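Local coordinates for Glyoxalase/bleomycin resistance protein/dioxygenase (Vibrio splendidus, PDB 2RK9) that is of unknown specific function but belongs to the glyoxalase/bleomycin resistance protein/dioxygenase superfamily, which includes metal-dependent enzymes and drug-binding resistance proteins, at residues D83-Y88 with T116-M121. The protein carries 1 engineered substitution. Sequence-based numbering, arbitrary orientation.
Engineered in segment 116-121: Met121 (natural residue Ile).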
loop_
_atom_site.group_PDB
_atom_site.type_symbol
_atom_site.label_atom_id
_atom_site.label_comp_id
_atom_site.label_asym_id
_atom_site.label_seq_id
_atom_site.Cartn_x
_atom_site.Cartn_y
_atom_site.Cartn_z
ATOM N N ASP B 83 2.770 -11.531 -15.408
ATOM C CA ASP B 83 3.537 -11.431 -16.649
ATOM C C ASP B 83 3.945 -9.974 -16.859
ATOM O O ASP B 83 3.232 -9.215 -17.511
ATOM C CB ASP B 83 2.658 -11.886 -17.813
ATOM C CG ASP B 83 3.372 -12.813 -18.761
ATOM O OD1 ASP B 83 4.575 -12.598 -19.030
ATOM O OD2 ASP B 83 2.716 -13.756 -19.249
ATOM N N ILE B 84 5.108 -9.601 -16.329
ATOM C CA ILE B 84 5.585 -8.226 -16.407
ATOM C C ILE B 84 5.953 -7.706 -17.801
ATOM O O ILE B 84 5.803 -6.518 -18.077
ATOM C CB ILE B 84 6.771 -8.023 -15.433
ATOM C CG1 ILE B 84 6.921 -6.539 -15.092
ATOM C CG2 ILE B 84 8.052 -8.552 -16.043
ATOM C CD1 ILE B 84 7.907 -6.278 -13.955
ATOM N N GLU B 85 6.416 -8.585 -18.683
ATOM C CA GLU B 85 6.790 -8.167 -20.030
ATOM C C GLU B 85 5.661 -7.481 -20.804
ATOM O O GLU B 85 5.834 -6.360 -21.289
ATOM C CB GLU B 85 7.314 -9.364 -20.830
ATOM C CG GLU B 85 8.723 -9.789 -20.450
ATOM C CD GLU B 85 9.722 -8.671 -20.630
ATOM O OE1 GLU B 85 9.533 -7.855 -21.561
ATOM O OE2 GLU B 85 10.706 -8.606 -19.857
ATOM N N PRO B 86 4.495 -8.138 -20.939
ATOM C CA PRO B 86 3.428 -7.458 -21.683
ATOM C C PRO B 86 2.936 -6.187 -20.988
ATOM O O PRO B 86 2.527 -5.232 -21.640
ATOM C CB PRO B 86 2.344 -8.532 -21.808
ATOM C CG PRO B 86 2.600 -9.450 -20.646
ATOM C CD PRO B 86 4.105 -9.516 -20.591
ATOM N N LEU B 87 2.976 -6.180 -19.664
ATOM C CA LEU B 87 2.558 -4.996 -18.922
ATOM C C LEU B 87 3.490 -3.832 -19.264
ATOM O O LEU B 87 3.036 -2.751 -19.637
ATOM C CB LEU B 87 2.605 -5.266 -17.417
ATOM C CG LEU B 87 2.408 -4.077 -16.469
ATOM C CD1 LEU B 87 1.098 -3.365 -16.758
ATOM C CD2 LEU B 87 2.427 -4.595 -15.030
ATOM N N TYR B 88 4.794 -4.062 -19.150
ATOM C CA TYR B 88 5.766 -3.018 -19.430
ATOM C C TYR B 88 5.685 -2.493 -20.855
ATOM O O TYR B 88 5.804 -1.292 -21.077
ATOM C CB TYR B 88 7.192 -3.511 -19.169
ATOM C CG TYR B 88 8.240 -2.432 -19.328
ATOM C CD1 TYR B 88 8.297 -1.358 -18.443
ATOM C CD2 TYR B 88 9.184 -2.488 -20.358
ATOM C CE1 TYR B 88 9.267 -0.362 -18.575
ATOM C CE2 TYR B 88 10.160 -1.494 -20.497
ATOM C CZ TYR B 88 10.193 -0.435 -19.598
ATOM O OH TYR B 88 11.146 0.558 -19.708
ATOM N N THR B 116 16.274 -14.279 -9.461
ATOM C CA THR B 116 16.025 -13.065 -10.227
ATOM C C THR B 116 14.584 -12.577 -10.157
ATOM O O THR B 116 13.644 -13.368 -10.076
ATOM C CB THR B 116 16.381 -13.281 -11.712
ATOM O OG1 THR B 116 17.716 -13.788 -11.812
ATOM C CG2 THR B 116 16.286 -11.975 -12.480
ATOM N N GLN B 117 14.429 -11.259 -10.192
ATOM C CA GLN B 117 13.121 -10.629 -10.165
ATOM C C GLN B 117 13.126 -9.445 -11.124
ATOM O O GLN B 117 13.958 -8.541 -11.010
ATOM C CB GLN B 117 12.788 -10.156 -8.748
ATOM C CG GLN B 117 11.460 -9.427 -8.646
ATOM C CD GLN B 117 11.151 -8.979 -7.234
ATOM O OE1 GLN B 117 10.677 -9.760 -6.410
ATOM N NE2 GLN B 117 11.424 -7.711 -6.945
ATOM N N LYS B 118 12.219 -9.466 -12.093
ATOM C CA LYS B 118 12.128 -8.371 -13.043
ATOM C C LYS B 118 11.221 -7.320 -12.424
ATOM O O LYS B 118 10.252 -7.660 -11.750
ATOM C CB LYS B 118 11.523 -8.843 -14.363
ATOM C CG LYS B 118 12.423 -9.735 -15.196
ATOM C CD LYS B 118 11.735 -10.106 -16.500
ATOM C CE LYS B 118 12.642 -10.933 -17.376
ATOM N NZ LYS B 118 12.009 -11.220 -18.691
ATOM N N GLN B 119 11.544 -6.048 -12.636
ATOM C CA GLN B 119 10.725 -4.967 -12.104
ATOM C C GLN B 119 10.922 -3.672 -12.853
ATOM O O GLN B 119 11.944 -3.456 -13.503
ATOM C CB GLN B 119 11.043 -4.694 -10.627
ATOM C CG GLN B 119 12.443 -4.129 -10.368
ATOM C CD GLN B 119 12.762 -3.982 -8.873
ATOM O OE1 GLN B 119 12.792 -4.963 -8.126
ATOM N NE2 GLN B 119 12.994 -2.750 -8.438
ATOM N N PHE B 120 9.916 -2.815 -12.747
ATOM C CA PHE B 120 9.966 -1.486 -13.320
ATOM C C PHE B 120 9.057 -0.641 -12.443
ATOM O O PHE B 120 8.224 -1.174 -11.715
ATOM C CB PHE B 120 9.535 -1.472 -14.799
ATOM C CG PHE B 120 8.054 -1.535 -15.034
ATOM C CD1 PHE B 120 7.301 -0.367 -15.126
ATOM C CD2 PHE B 120 7.422 -2.755 -15.249
ATOM C CE1 PHE B 120 5.939 -0.413 -15.433
ATOM C CE2 PHE B 120 6.066 -2.814 -15.555
ATOM C CZ PHE B 120 5.323 -1.640 -15.650
HETATM N N MSE B 121 9.256 0.667 -12.464
HETATM C CA MSE B 121 8.424 1.536 -11.649
HETATM C C MSE B 121 7.681 2.538 -12.496
HETATM O O MSE B 121 8.196 3.027 -13.498
HETATM C CB MSE B 121 9.265 2.288 -10.620
HETATM C CG MSE B 121 9.799 1.421 -9.494
HETATM SE SE MSE B 121 10.899 2.424 -8.284
HETATM C CE MSE B 121 9.512 3.464 -7.437
#
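Phe120 carries the apolar part of this contact, its ring lying among Ile84, Leu87 and Tyr88 of helix 84-94. Tyr88 makes an edge-to-face pair with it: the ring planes stand at 62°, the centroids 4.8 Å apart, and Tyr88 CD1 sits over the centre of the Phe120 face, 3.4 Å from Phe120 CG. At the edge of the same ring, near its plane, lie Leu87 CG, 3.9 Å from Phe120 CZ, and Ile84 CG1, 3.8 Å from Phe120 CE2. Ile84 reaches the strand backbone with CD1, 3.6 Å from Gln119 CA, because CG1 is turned away from the backbone N and the chain continues extended; its CG2 branch packs against Lys118 CB. At the partly exposed margin, the extended Lys118 chain brings NZ to Glu85 OE2, 3.1 Å away, in a salt bridge. NZ approaches OE2 from the anti side, 28° out of the carboxylate plane; a bend at chi2 (-59°) helps bring the carboxylate round to the ammonium. Residues 84-88 run nearly parallel to strand residues 116-121, as in the beta-alpha-beta-beta-beta modules of this superfamily. Tyr88 also touches Leu103 of strand 99-108, and Phe120 and Leu87 both meet Phe132 of strand 129-135.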